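Local coordinates for protein Nrps/pks (Streptomyces albus, PDB 4OPF) that probably catalyses decarboxylative Claisen condensation during polyketide chain extension, as a ketosynthase domain of the "AT-less" oxazolomycin synthase, at residues Leu85-Phe90 and Leu421-Leu426; Ser15-Gly20 and Leu57-Phe62; Pro79-Leu84 and Asn137-Asn142; Gly61-His66 and Arg425-Gly430. All coordinates share one frame; numbering follows the deposited sequence.

How the contacts relate
All four contacts gather round helix 79-95. Contact 1 and contact 3 use it directly, on successive turns; contact 2 and contact 4 share Gly-61 and Phe-62, whose ring packs on Leu-82. Contacts 2 and 3 are buried and largely apolar, with leucine methyls against backbone or alanine and a single bridging water each. Contact 1 is partly buried and mixes a guanidinium-on-ring stack with methyl packing. Contact 4, at the surface, is the one with direct hydrogen bonds between its segments. Charges tie three of them together: Glu-86 of contact 1 forms salt bridges with Arg-17 of contact 2 and Arg-428 of contact 4.

Contact 1 of 4, residues Leu85-Phe90 and Leu421-Leu426; sequences LEETLF and LDRPRL
Arg-423 lays its guanidinium flat on the ring of Phe-90, the planes 20° apart and the centres separated by 4.0 Å. The overlap is off-centre: CZ of Arg-423 comes within 3.4 Å of Phe-90 CD2, and its line to the ring centroid leans 34° from the normal, a displaced cation-pi contact. CD of Arg-423 is better centred, 12° off the normal, and adds a CH-pi contact. The chain can run across the ring because it is extended from CG to NE. On the opposite ring face lies Glu-86 O, while Pro-424 CD approaches the edge. This is the tight part, continued by methyl packing: Leu-426 CD1 is 3.9 Å from Phe-90 CZ, and Leu-89 CD2 meets Pro-424 CG tip to tip at 3.7 Å.

In the fold, the contact lays the irregular tail that follows strand 401-408 against helix 79-95 of the thiolase-type ketosynthase core.

Looser, water-mediated links run round the guanidinium edge. One water accepts from Arg-423 NH2 at 2.7 Å and lies within bonding distance of Glu-87 OE2, to which it may donate; another accepts from Arg-423 NE and donates to Phe-90 O at 2.8 Å. Both waters lie in the guanidinium plane. Glu-87 OE1 is 4.3 Å from Arg-423 NH2 but well out of that plane, leaving only a charge attraction; Glu-87 itself is held by Arg-17 and Ser-15. An alanine at Arg-423 would remove the stacked group, and would probably take this cover from the Phe-90 face and leave both waters without their guanidinium donor.

Contact 2 of 4, residues Ser15-Gly20 and Leu57-Phe62; sequences SGRFPG and LDLEGF
Leu-57 presses one methyl, CD2, into the backbone bend at Phe-18 and Pro-19, and this apolar contact forms the larger part of the interface. CD2 of Leu-57 is 3.5 Å from Phe-18 C, 3.7 Å from Pro-19 N and 3.8 Å from Arg-17 O, so the methyl meets main-chain atoms at three successive residues. Side chain to side chain, it reaches Pro-19 CD at 4.0 Å. The methyl gets there with CG set anti to the carbonyl carbon (chi1 -57°) and the branch extended beyond it.

A second kind of contact pairs a methyl with a charged group. Leu-59 CD2 lies 3.5 Å from Arg-17 NH2, and the two side chains cross at about a right angle. Arg-17 departs from a straight chain at chi3 (-42°), and this kink turns its guanidinium along the 57-62 segment.

The polar link is indirect. A water in the guanidinium plane accepts from Arg-17 NH2 at 3.0 Å and donates to Gly-61 O at 2.9 Å, joining the arginine to the main chain beyond Leu-59. The other terminal nitrogen, NH1, forms salt bridges with Glu-86 and Glu-87, which would be expected to hold the guanidinium in this rotation.

The contact thus places the loop between helices 24-33 and 71-76 against the end of strand 9-17, a central strand of the large mixed sheet. Helix 79-95 lies alongside, its Leu-83 touching both Arg-17 and Leu-57, while helix 328-331 meets Phe-18 and Pro-19 through Ile-331.

Contact 3 of 4, residues Pro79-Leu84 and Asn137-Asn142; sequences PQALLL and NYLAAN
Leu-139 reaches from helix 138-147 to the first turn of helix 79-95 and sets one methyl, CD2, among Gln-80, Ala-81 and Leu-84. That methyl is 3.9 Å from Gln-80 CB and 3.8 Å from the backbone N of Ala-81. With CG anti to the carbonyl carbon (chi1 -70°) and an extended second torsion, the leucine spans from one helix to the other. Leu-84 crosses it at about a right angle, its CD1 4.1 Å from Leu-139 CD2 and 3.8 Å from Leu-139 O.

Ala-81 points its CB toward the other helix, where a short side chain suits the close backbone approach. CB of Ala-81 meets the Tyr-138 ring at its edge, 4.3 Å from CD1, and comes within 3.5 Å of Asn-142 ND2. With Leu-139 CD2 also touching it, three residues of helix 138-147 converge on this methyl. A water donates to Leu-139 O at 2.8 Å and more weakly to Ala-81 O, spanning the two main chains.

The polar ends of Tyr-138 and Gln-80 turn to partners beyond the interface: Tyr-138 OH to Asp-78 and Arg-116, Gln-80 to the backbone at Arg-114 and Leu-189. Asn-137 packs on Asp-157 of the second subunit.

The axes of the two short helical segments approach to 9.4 Å at a crossing angle of -34°, with their N-to-C directions running the same way. Leu-84 and Leu-139 both rest on Val-111 of strand 107-112, and Leu-139 also touches Val-155 of strand 153-156, consistent with the helix-on-sheet layering of the thiolase fold to which ketosynthases belong.

Contact 4 of 4, residues Gly61-His66 and Arg425-Gly430; sequences GFDPGH and RLARRG
Phe-62 and Arg-429 pair as a single antiparallel bridge of the hydrogen-bonded kind, through which the chain's last modelled residues join the loop before helix 71-76. Phe-62 N donates to Arg-429 O at 3.0 Å, and Arg-429 N returns the bond to Phe-62 O at 3.1 Å. Gly-61 lets the two chains close in: a side chain here would run into Arg-429 O and the carbonyl of the preceding residue.

Asp-63 extends the grip toward Leu-426 and Ala-427. Its CB lies 4.0 Å from Leu-426 CB, in apolar contact at the base of the side chain. CG, placed anti to the backbone N (chi1 -170°), is carried over the Ala-427 peptide, 3.6 Å from its N. At the tip the two oxygens divide the work. OD2 accepts from Ala-427 N at 2.8 Å in a nearly straight bond, the donor standing 38° out of the carboxylate plane; OD1 accepts from His-66 N, also from above that plane, completing an Asx motif within its own loop. A leucine in place of Asp-63 would probably leave the backbone N-H groups of Ala-427 and His-66 without these acceptors and weaken the hold of the turn on the tail.

The arginines form salt bridges beyond the two segments, Arg-428 with Glu-86 and Arg-429 with Asp-71. Arg-428 is bent at chi2, and its CG lies 3.5 Å from Gly-61 O. At the other end, Leu-426 CD2 sits over one face of the His-66 imidazole, 3.8 Å from the ring centroid and 19° off the normal.

Contact 1 of 4, residues Leu85-Phe90 and Leu421-Leu426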
loop_
_atom_site.group_PDB
_atom_site.type_symbol
_atom_site.label_atom_id
_atom_site.label_comp_id
_atom_site.label_asym_id
_atom_site.label_seq_id
_atom_site.Cartn_x
_atom_site.Cartn_y
_atom_site.Cartn_z
ATOM N N LEU A 85 18.725 -2.862 5.614
ATOM C CA LEU A 85 19.509 -3.885 4.908
ATOM C C LEU A 85 20.117 -4.923 5.890
ATOM O O LEU A 85 20.013 -6.132 5.672
ATOM C CB LEU A 85 20.645 -3.242 4.080
ATOM C CG LEU A 85 20.157 -2.581 2.785
ATOM C CD1 LEU A 85 21.250 -1.707 2.206
ATOM C CD2 LEU A 85 19.812 -3.655 1.769
ATOM N N GLU A 86 20.716 -4.430 6.959
ATOM C CA GLU A 86 21.274 -5.314 7.999
ATOM C C GLU A 86 20.194 -6.146 8.619
ATOM O O GLU A 86 20.347 -7.356 8.757
ATOM C CB GLU A 86 21.939 -4.575 9.170
ATOM C CG GLU A 86 23.252 -3.974 8.905
ATOM C CD GLU A 86 23.975 -3.462 10.166
ATOM O OE1 GLU A 86 23.457 -3.552 11.323
ATOM O OE2 GLU A 86 25.103 -2.935 9.981
ATOM N N GLU A 87 19.151 -5.498 9.076
ATOM C CA GLU A 87 18.129 -6.258 9.796
ATOM C C GLU A 87 17.383 -7.234 8.910
ATOM O O GLU A 87 16.928 -8.255 9.391
ATOM C CB GLU A 87 17.143 -5.356 10.473
ATOM C CG GLU A 87 17.760 -4.631 11.633
ATOM C CD GLU A 87 18.234 -5.587 12.745
ATOM O OE1 GLU A 87 17.591 -6.643 13.060
ATOM O OE2 GLU A 87 19.279 -5.261 13.294
ATOM N N THR A 88 17.202 -6.915 7.629
ATOM C CA THR A 88 16.568 -7.872 6.717
ATOM C C THR A 88 17.503 -9.069 6.558
ATOM O O THR A 88 17.031 -10.205 6.624
ATOM C CB THR A 88 16.215 -7.229 5.383
ATOM O OG1 THR A 88 15.311 -6.135 5.624
ATOM C CG2 THR A 88 15.632 -8.259 4.415
ATOM N N LEU A 89 18.801 -8.834 6.355
ATOM C CA LEU A 89 19.747 -9.922 6.333
ATOM C C LEU A 89 19.629 -10.781 7.600
ATOM O O LEU A 89 19.614 -12.008 7.501
ATOM C CB LEU A 89 21.163 -9.434 6.165
ATOM C CG LEU A 89 22.240 -10.511 6.231
ATOM C CD1 LEU A 89 22.106 -11.556 5.114
ATOM C CD2 LEU A 89 23.570 -9.832 6.187
ATOM N N PHE A 90 19.535 -10.150 8.764
ATOM C CA PHE A 90 19.448 -10.899 9.989
ATOM C C PHE A 90 18.133 -11.662 10.119
ATOM O O PHE A 90 18.091 -12.740 10.726
ATOM C CB PHE A 90 19.666 -10.004 11.222
ATOM C CG PHE A 90 21.022 -9.325 11.295
ATOM C CD1 PHE A 90 22.116 -9.785 10.609
ATOM C CD2 PHE A 90 21.166 -8.183 12.051
ATOM C CE1 PHE A 90 23.344 -9.125 10.673
ATOM C CE2 PHE A 90 22.400 -7.517 12.130
ATOM C CZ PHE A 90 23.482 -7.993 11.444
ATOM N N LEU A 421 20.626 -19.579 10.731
ATOM C CA LEU A 421 22.025 -19.423 10.385
ATOM C C LEU A 421 22.614 -18.425 11.355
ATOM O O LEU A 421 21.917 -17.534 11.835
ATOM C CB LEU A 421 22.176 -18.930 8.945
ATOM C CG LEU A 421 21.460 -19.807 7.932
ATOM C CD1 LEU A 421 21.574 -19.265 6.515
ATOM C CD2 LEU A 421 22.060 -21.199 7.954
ATOM N N ASP A 422 23.906 -18.557 11.634
ATOM C CA ASP A 422 24.673 -17.467 12.249
ATOM C C ASP A 422 24.623 -16.136 11.436
ATOM O O ASP A 422 24.735 -16.137 10.205
ATOM C CB ASP A 422 26.165 -17.861 12.353
ATOM C CG ASP A 422 26.446 -18.915 13.440
ATOM O OD1 ASP A 422 25.698 -19.011 14.453
ATOM O OD2 ASP A 422 27.457 -19.638 13.267
ATOM N N ARG A 423 24.502 -15.018 12.144
ATOM C CA ARG A 423 24.635 -13.708 11.536
ATOM C C ARG A 423 26.062 -13.541 11.047
ATOM O O ARG A 423 26.964 -13.820 11.764
ATOM C CB ARG A 423 24.367 -12.637 12.572
ATOM C CG ARG A 423 22.940 -12.546 13.026
ATOM C CD ARG A 423 22.873 -11.642 14.249
ATOM N NE ARG A 423 21.521 -11.193 14.416
ATOM C CZ ARG A 423 21.135 -10.024 14.924
ATOM N NH1 ARG A 423 22.048 -9.115 15.347
ATOM N NH2 ARG A 423 19.803 -9.767 14.993
ATOM N N PRO A 424 26.276 -13.093 9.827
ATOM C CA PRO A 424 27.684 -12.801 9.508
ATOM C C PRO A 424 28.262 -11.699 10.382
ATOM O O PRO A 424 27.519 -10.861 10.901
ATOM C CB PRO A 424 27.631 -12.332 8.064
ATOM C CG PRO A 424 26.256 -11.816 7.893
ATOM C CD PRO A 424 25.355 -12.647 8.771
ATOM N N ARG A 425 29.571 -11.730 10.590
ATOM C CA ARG A 425 30.252 -10.664 11.331
ATOM C C ARG A 425 30.470 -9.498 10.374
ATOM O O ARG A 425 31.260 -9.596 9.434
ATOM C CB ARG A 425 31.618 -11.118 11.872
ATOM C CG ARG A 425 31.587 -12.306 12.830
ATOM C CD ARG A 425 32.975 -12.945 12.957
ATOM N NE ARG A 425 32.901 -14.406 13.092
ATOM C CZ ARG A 425 33.397 -15.126 14.100
ATOM N NH1 ARG A 425 33.243 -16.444 14.085
ATOM N NH2 ARG A 425 34.050 -14.557 15.115
ATOM N N LEU A 426 29.766 -8.400 10.614
ATOM C CA LEU A 426 29.889 -7.214 9.786
ATOM C C LEU A 426 31.002 -6.316 10.346
ATOM O O LEU A 426 31.199 -6.240 11.537
ATOM C CB LEU A 426 28.555 -6.484 9.763
ATOM C CG LEU A 426 27.368 -7.233 9.185
ATOM C CD1 LEU A 426 26.162 -6.327 9.230
ATOM C CD2 LEU A 426 27.623 -7.672 7.754
HETATM O O HOH W 1 19.735 -7.161 15.662
HETATM O O HOH W 2 19.280 -13.198 13.204
#

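Contact 2 of 4, residues Ser15-Gly20 and Leu57-Phe62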
loop_
_atom_site.group_PDB
_atom_site.type_symbol
_atom_site.label_atom_id
_atom_site.label_comp_id
_atom_site.label_asym_id
_atom_site.label_seq_id
_atom_site.Cartn_x
_atom_site.Cartn_y
_atom_site.Cartn_z
ATOM N N SER A 15 13.868 -10.376 13.037
ATOM C CA SER A 15 14.991 -9.699 13.616
ATOM C C SER A 15 14.549 -8.331 14.010
ATOM O O SER A 15 13.536 -7.806 13.525
ATOM C CB SER A 15 16.104 -9.525 12.608
ATOM O OG SER A 15 17.296 -9.146 13.325
ATOM N N GLY A 16 15.303 -7.717 14.887
ATOM C CA GLY A 16 15.037 -6.329 15.267
ATOM C C GLY A 16 16.021 -5.737 16.259
ATOM O O GLY A 16 16.867 -6.446 16.773
ATOM N N ARG A 17 15.891 -4.438 16.497
ATOM C CA ARG A 17 16.810 -3.692 17.317
ATOM C C ARG A 17 16.035 -2.552 17.917
ATOM O O ARG A 17 15.377 -1.847 17.196
ATOM C CB ARG A 17 17.919 -3.152 16.403
ATOM C CG ARG A 17 19.129 -2.733 17.117
ATOM C CD ARG A 17 20.291 -2.290 16.222
ATOM N NE ARG A 17 20.466 -3.161 15.053
ATOM C CZ ARG A 17 21.490 -3.045 14.172
ATOM N NH1 ARG A 17 21.577 -3.861 13.131
ATOM N NH2 ARG A 17 22.444 -2.107 14.349
ATOM N N PHE A 18 16.098 -2.368 19.237
ATOM C CA PHE A 18 15.321 -1.340 19.936
ATOM C C PHE A 18 16.164 -0.754 21.050
ATOM O O PHE A 18 17.197 -1.305 21.387
ATOM C CB PHE A 18 14.043 -1.982 20.503
ATOM C CG PHE A 18 13.141 -2.539 19.447
ATOM C CD1 PHE A 18 12.395 -1.699 18.665
ATOM C CD2 PHE A 18 13.099 -3.885 19.199
ATOM C CE1 PHE A 18 11.594 -2.195 17.642
ATOM C CE2 PHE A 18 12.305 -4.394 18.191
ATOM C CZ PHE A 18 11.547 -3.541 17.393
ATOM N N PRO A 19 15.767 0.398 21.597
ATOM C CA PRO A 19 16.556 0.969 22.689
ATOM C C PRO A 19 16.764 -0.048 23.797
ATOM O O PRO A 19 15.850 -0.761 24.146
ATOM C CB PRO A 19 15.712 2.164 23.142
ATOM C CG PRO A 19 14.935 2.539 21.915
ATOM C CD PRO A 19 14.619 1.244 21.240
ATOM N N GLY A 20 17.976 -0.169 24.272
ATOM C CA GLY A 20 18.348 -1.128 25.296
ATOM C C GLY A 20 18.374 -2.554 24.788
ATOM O O GLY A 20 18.571 -3.466 25.576
ATOM N N LEU A 57 19.086 3.958 19.434
ATOM C CA LEU A 57 19.788 2.733 19.152
ATOM C C LEU A 57 21.237 3.163 19.323
ATOM O O LEU A 57 21.559 4.322 19.113
ATOM C CB LEU A 57 19.533 2.248 17.715
ATOM C CG LEU A 57 18.071 2.034 17.374
ATOM C CD1 LEU A 57 17.897 1.490 15.973
ATOM C CD2 LEU A 57 17.484 1.104 18.400
ATOM N N ASP A 58 22.108 2.253 19.712
ATOM C CA ASP A 58 23.521 2.620 19.810
ATOM C C ASP A 58 24.173 2.043 18.576
ATOM O O ASP A 58 24.775 0.981 18.615
ATOM C CB ASP A 58 24.154 2.135 21.134
ATOM C CG ASP A 58 23.734 3.003 22.355
ATOM O OD1 ASP A 58 23.695 4.255 22.239
ATOM O OD2 ASP A 58 23.436 2.430 23.437
ATOM N N LEU A 59 23.970 2.724 17.461
ATOM C CA LEU A 59 24.506 2.268 16.186
ATOM C C LEU A 59 26.005 2.478 16.173
ATOM O O LEU A 59 26.473 3.537 16.538
ATOM C CB LEU A 59 23.913 3.064 15.029
ATOM C CG LEU A 59 22.451 2.820 14.756
ATOM C CD1 LEU A 59 22.106 3.453 13.436
ATOM C CD2 LEU A 59 22.185 1.323 14.770
ATOM N N GLU A 60 26.744 1.469 15.735
ATOM C CA GLU A 60 28.200 1.578 15.629
ATOM C C GLU A 60 28.709 1.717 14.198
ATOM O O GLU A 60 29.823 1.308 13.884
ATOM C CB GLU A 60 28.831 0.366 16.287
ATOM C CG GLU A 60 28.761 0.435 17.793
ATOM C CD GLU A 60 29.593 -0.644 18.403
ATOM O OE1 GLU A 60 29.620 -1.747 17.810
ATOM O OE2 GLU A 60 30.222 -0.381 19.449
ATOM N N GLY A 61 27.899 2.330 13.346
ATOM C CA GLY A 61 28.186 2.376 11.926
ATOM C C GLY A 61 27.610 1.181 11.167
ATOM O O GLY A 61 26.733 0.432 11.663
ATOM N N PHE A 62 28.111 1.005 9.956
ATOM C CA PHE A 62 27.509 0.095 9.008
ATOM C C PHE A 62 28.641 -0.555 8.258
ATOM O O PHE A 62 29.793 -0.098 8.352
ATOM C CB PHE A 62 26.583 0.876 8.063
ATOM C CG PHE A 62 25.409 1.580 8.759
ATOM C CD1 PHE A 62 24.307 0.850 9.252
ATOM C CD2 PHE A 62 25.399 2.975 8.919
ATOM C CE1 PHE A 62 23.233 1.485 9.879
ATOM C CE2 PHE A 62 24.327 3.610 9.578
ATOM C CZ PHE A 62 23.242 2.867 10.039
HETATM O O HOH W 3 24.402 -1.063 12.399
#

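Contact 3 of 4, residues Pro79-Leu84 and Asn137-Asn142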
loop_
_atom_site.group_PDB
_atom_site.type_symbol
_atom_site.label_atom_id
_atom_site.label_comp_id
_atom_site.label_asym_id
_atom_site.label_seq_id
_atom_site.Cartn_x
_atom_site.Cartn_y
_atom_site.Cartn_z
ATOM N N PRO A 79 20.220 6.708 6.563
ATOM C CA PRO A 79 20.681 5.608 7.416
ATOM C C PRO A 79 19.627 4.587 7.794
ATOM O O PRO A 79 19.987 3.459 8.137
ATOM C CB PRO A 79 21.248 6.307 8.673
ATOM C CG PRO A 79 20.948 7.768 8.518
ATOM C CD PRO A 79 20.657 8.036 7.062
ATOM N N GLN A 80 18.346 4.955 7.722
ATOM C CA GLN A 80 17.274 3.981 7.918
ATOM C C GLN A 80 17.365 2.887 6.868
ATOM O O GLN A 80 17.044 1.740 7.153
ATOM C CB GLN A 80 15.906 4.664 7.863
ATOM C CG GLN A 80 15.688 5.746 8.919
ATOM C CD GLN A 80 14.300 6.382 8.838
ATOM O OE1 GLN A 80 13.574 6.371 9.814
ATOM N NE2 GLN A 80 13.936 6.959 7.667
ATOM N N ALA A 81 17.822 3.223 5.653
ATOM C CA ALA A 81 17.901 2.242 4.610
ATOM C C ALA A 81 19.032 1.250 4.913
ATOM O O ALA A 81 18.878 0.031 4.725
ATOM C CB ALA A 81 18.088 2.907 3.252
ATOM N N LEU A 82 20.158 1.745 5.382
ATOM C CA LEU A 82 21.281 0.882 5.718
ATOM C C LEU A 82 20.933 -0.048 6.877
ATOM O O LEU A 82 21.288 -1.208 6.864
ATOM C CB LEU A 82 22.483 1.702 6.097
ATOM C CG LEU A 82 22.949 2.644 4.986
ATOM C CD1 LEU A 82 24.042 3.587 5.435
ATOM C CD2 LEU A 82 23.505 1.789 3.878
ATOM N N LEU A 83 20.224 0.465 7.874
ATOM C CA LEU A 83 19.804 -0.347 8.975
ATOM C C LEU A 83 18.835 -1.440 8.551
ATOM O O LEU A 83 18.905 -2.546 9.057
ATOM C CB LEU A 83 19.130 0.551 9.996
ATOM C CG LEU A 83 18.670 -0.034 11.308
ATOM C CD1 LEU A 83 19.796 -0.702 12.016
ATOM C CD2 LEU A 83 18.068 1.064 12.190
ATOM N N LEU A 84 17.893 -1.118 7.676
ATOM C CA LEU A 84 16.970 -2.117 7.141
ATOM C C LEU A 84 17.690 -3.221 6.372
ATOM O O LEU A 84 17.279 -4.381 6.413
ATOM C CB LEU A 84 15.972 -1.488 6.189
ATOM C CG LEU A 84 14.766 -0.898 6.861
ATOM C CD1 LEU A 84 13.939 -0.248 5.756
ATOM C CD2 LEU A 84 13.910 -1.958 7.576
ATOM N N ASN A 137 10.187 5.604 -2.314
ATOM C CA ASN A 137 9.950 4.185 -2.129
ATOM C C ASN A 137 11.253 3.510 -1.791
ATOM O O ASN A 137 11.237 2.278 -1.657
ATOM C CB ASN A 137 9.347 3.594 -3.423
ATOM C CG ASN A 137 8.464 2.400 -3.168
ATOM O OD1 ASN A 137 7.479 2.467 -2.367
ATOM N ND2 ASN A 137 8.757 1.282 -3.896
ATOM N N TYR A 138 12.362 4.299 -1.665
ATOM C CA TYR A 138 13.717 3.733 -1.581
ATOM C C TYR A 138 13.859 2.767 -0.393
ATOM O O TYR A 138 14.602 1.815 -0.478
ATOM C CB TYR A 138 14.820 4.825 -1.528
ATOM C CG TYR A 138 14.738 5.667 -0.261
ATOM C CD1 TYR A 138 15.315 5.238 0.927
ATOM C CD2 TYR A 138 14.081 6.875 -0.253
ATOM C CE1 TYR A 138 15.252 6.011 2.076
ATOM C CE2 TYR A 138 13.981 7.640 0.908
ATOM C CZ TYR A 138 14.555 7.187 2.076
ATOM O OH TYR A 138 14.472 7.953 3.224
ATOM N N LEU A 139 13.128 2.979 0.715
ATOM C CA LEU A 139 13.277 2.105 1.855
ATOM C C LEU A 139 12.941 0.651 1.478
ATOM O O LEU A 139 13.645 -0.266 1.957
ATOM C CB LEU A 139 12.409 2.542 3.065
ATOM C CG LEU A 139 12.860 3.833 3.762
ATOM C CD1 LEU A 139 11.844 4.153 4.814
ATOM C CD2 LEU A 139 14.213 3.667 4.445
ATOM N N ALA A 140 11.868 0.455 0.696
ATOM C CA ALA A 140 11.508 -0.872 0.208
ATOM C C ALA A 140 12.384 -1.253 -1.009
ATOM O O ALA A 140 12.902 -2.376 -1.106
ATOM C CB ALA A 140 10.031 -0.918 -0.151
ATOM N N ALA A 141 12.562 -0.336 -1.930
ATOM C CA ALA A 141 13.265 -0.630 -3.219
ATOM C C ALA A 141 14.714 -1.021 -2.999
ATOM O O ALA A 141 15.204 -1.882 -3.724
ATOM C CB ALA A 141 13.230 0.556 -4.201
ATOM N N ASN A 142 15.388 -0.439 -2.010
ATOM C CA ASN A 142 16.738 -0.887 -1.705
ATOM C C ASN A 142 16.795 -2.328 -1.336
ATOM O O ASN A 142 17.723 -2.993 -1.690
ATOM C CB ASN A 142 17.329 -0.136 -0.539
ATOM C CG ASN A 142 17.862 1.181 -0.949
ATOM O OD1 ASN A 142 18.555 1.270 -1.941
ATOM N ND2 ASN A 142 17.563 2.214 -0.189
HETATM O O HOH W 4 16.380 0.121 2.524
#

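Contact 4 of 4, residues Gly61-His66 and Arg425-Gly430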
loop_
_atom_site.group_PDB
_atom_site.type_symbol
_atom_site.label_atom_id
_atom_site.label_comp_id
_atom_site.label_asym_id
_atom_site.label_seq_id
_atom_site.Cartn_x
_atom_site.Cartn_y
_atom_site.Cartn_z
ATOM N N GLY A 61 27.899 2.330 13.346
ATOM C CA GLY A 61 28.186 2.376 11.926
ATOM C C GLY A 61 27.610 1.181 11.167
ATOM O O GLY A 61 26.733 0.432 11.663
ATOM N N PHE A 62 28.111 1.005 9.956
ATOM C CA PHE A 62 27.509 0.095 9.008
ATOM C C PHE A 62 28.641 -0.555 8.258
ATOM O O PHE A 62 29.793 -0.098 8.352
ATOM C CB PHE A 62 26.583 0.876 8.063
ATOM C CG PHE A 62 25.409 1.580 8.759
ATOM C CD1 PHE A 62 24.307 0.850 9.252
ATOM C CD2 PHE A 62 25.399 2.975 8.919
ATOM C CE1 PHE A 62 23.233 1.485 9.879
ATOM C CE2 PHE A 62 24.327 3.610 9.578
ATOM C CZ PHE A 62 23.242 2.867 10.039
ATOM N N ASP A 63 28.327 -1.621 7.537
ATOM C CA ASP A 63 29.277 -2.285 6.623
ATOM C C ASP A 63 28.779 -2.200 5.174
ATOM O O ASP A 63 28.213 -3.147 4.671
ATOM C CB ASP A 63 29.444 -3.742 7.016
ATOM C CG ASP A 63 30.582 -4.428 6.264
ATOM O OD1 ASP A 63 30.990 -3.934 5.186
ATOM O OD2 ASP A 63 31.057 -5.481 6.762
ATOM N N PRO A 64 28.985 -1.064 4.504
ATOM C CA PRO A 64 28.503 -0.863 3.123
ATOM C C PRO A 64 29.007 -1.947 2.171
ATOM O O PRO A 64 28.244 -2.374 1.287
ATOM C CB PRO A 64 29.137 0.473 2.699
ATOM C CG PRO A 64 29.549 1.134 3.971
ATOM C CD PRO A 64 29.893 0.012 4.921
ATOM N N GLY A 65 30.273 -2.333 2.349
ATOM C CA GLY A 65 30.952 -3.313 1.494
ATOM C C GLY A 65 30.188 -4.626 1.370
ATOM O O GLY A 65 30.023 -5.190 0.276
ATOM N N HIS A 66 29.662 -5.084 2.497
ATOM C CA HIS A 66 28.917 -6.318 2.528
ATOM C C HIS A 66 27.719 -6.201 1.644
ATOM O O HIS A 66 27.315 -7.157 0.989
ATOM C CB HIS A 66 28.502 -6.655 3.936
ATOM C CG HIS A 66 28.049 -8.069 4.096
ATOM N ND1 HIS A 66 28.881 -9.060 4.575
ATOM C CD2 HIS A 66 26.860 -8.662 3.827
ATOM C CE1 HIS A 66 28.214 -10.201 4.610
ATOM N NE2 HIS A 66 26.991 -9.990 4.151
ATOM N N ARG A 425 29.571 -11.730 10.590
ATOM C CA ARG A 425 30.252 -10.664 11.331
ATOM C C ARG A 425 30.470 -9.498 10.374
ATOM O O ARG A 425 31.260 -9.596 9.434
ATOM C CB ARG A 425 31.618 -11.118 11.872
ATOM C CG ARG A 425 31.587 -12.306 12.830
ATOM C CD ARG A 425 32.975 -12.945 12.957
ATOM N NE ARG A 425 32.901 -14.406 13.092
ATOM C CZ ARG A 425 33.397 -15.126 14.100
ATOM N NH1 ARG A 425 33.243 -16.444 14.085
ATOM N NH2 ARG A 425 34.050 -14.557 15.115
ATOM N N LEU A 426 29.766 -8.400 10.614
ATOM C CA LEU A 426 29.889 -7.214 9.786
ATOM C C LEU A 426 31.002 -6.316 10.346
ATOM O O LEU A 426 31.199 -6.240 11.537
ATOM C CB LEU A 426 28.555 -6.484 9.763
ATOM C CG LEU A 426 27.368 -7.233 9.185
ATOM C CD1 LEU A 426 26.162 -6.327 9.230
ATOM C CD2 LEU A 426 27.623 -7.672 7.754
ATOM N N ALA A 427 31.746 -5.658 9.478
ATOM C CA ALA A 427 32.858 -4.809 9.922
ATOM C C ALA A 427 32.413 -3.357 9.884
ATOM O O ALA A 427 32.579 -2.692 8.858
ATOM C CB ALA A 427 34.090 -5.014 9.042
ATOM N N ARG A 428 31.864 -2.874 11.001
ATOM C CA ARG A 428 31.240 -1.552 11.056
ATOM C C ARG A 428 32.136 -0.323 11.245
ATOM O O ARG A 428 33.033 -0.309 12.090
ATOM C CB ARG A 428 30.205 -1.542 12.156
ATOM C CG ARG A 428 28.940 -2.266 11.736
ATOM C CD ARG A 428 28.472 -3.163 12.855
ATOM N NE ARG A 428 27.074 -3.499 12.667
ATOM C CZ ARG A 428 26.526 -4.639 13.059
ATOM N NH1 ARG A 428 27.264 -5.579 13.631
ATOM N NH2 ARG A 428 25.234 -4.848 12.862
ATOM N N ARG A 429 31.826 0.722 10.478
ATOM C CA ARG A 429 32.486 2.016 10.583
ATOM C C ARG A 429 31.465 3.124 10.289
ATOM O O ARG A 429 30.412 2.855 9.667
ATOM C CB ARG A 429 33.672 2.074 9.619
ATOM C CG ARG A 429 33.423 1.298 8.333
ATOM C CD ARG A 429 34.575 1.413 7.346
ATOM N NE ARG A 429 34.150 0.921 6.039
ATOM C CZ ARG A 429 34.811 1.095 4.897
ATOM N NH1 ARG A 429 34.309 0.602 3.759
ATOM N NH2 ARG A 429 35.970 1.744 4.876
ATOM N N GLY A 430 31.746 4.337 10.802
ATOM C CA GLY A 430 30.972 5.557 10.504
ATOM C C GLY A 430 31.732 6.324 9.429
ATOM O O GLY A 430 31.366 6.270 8.248
#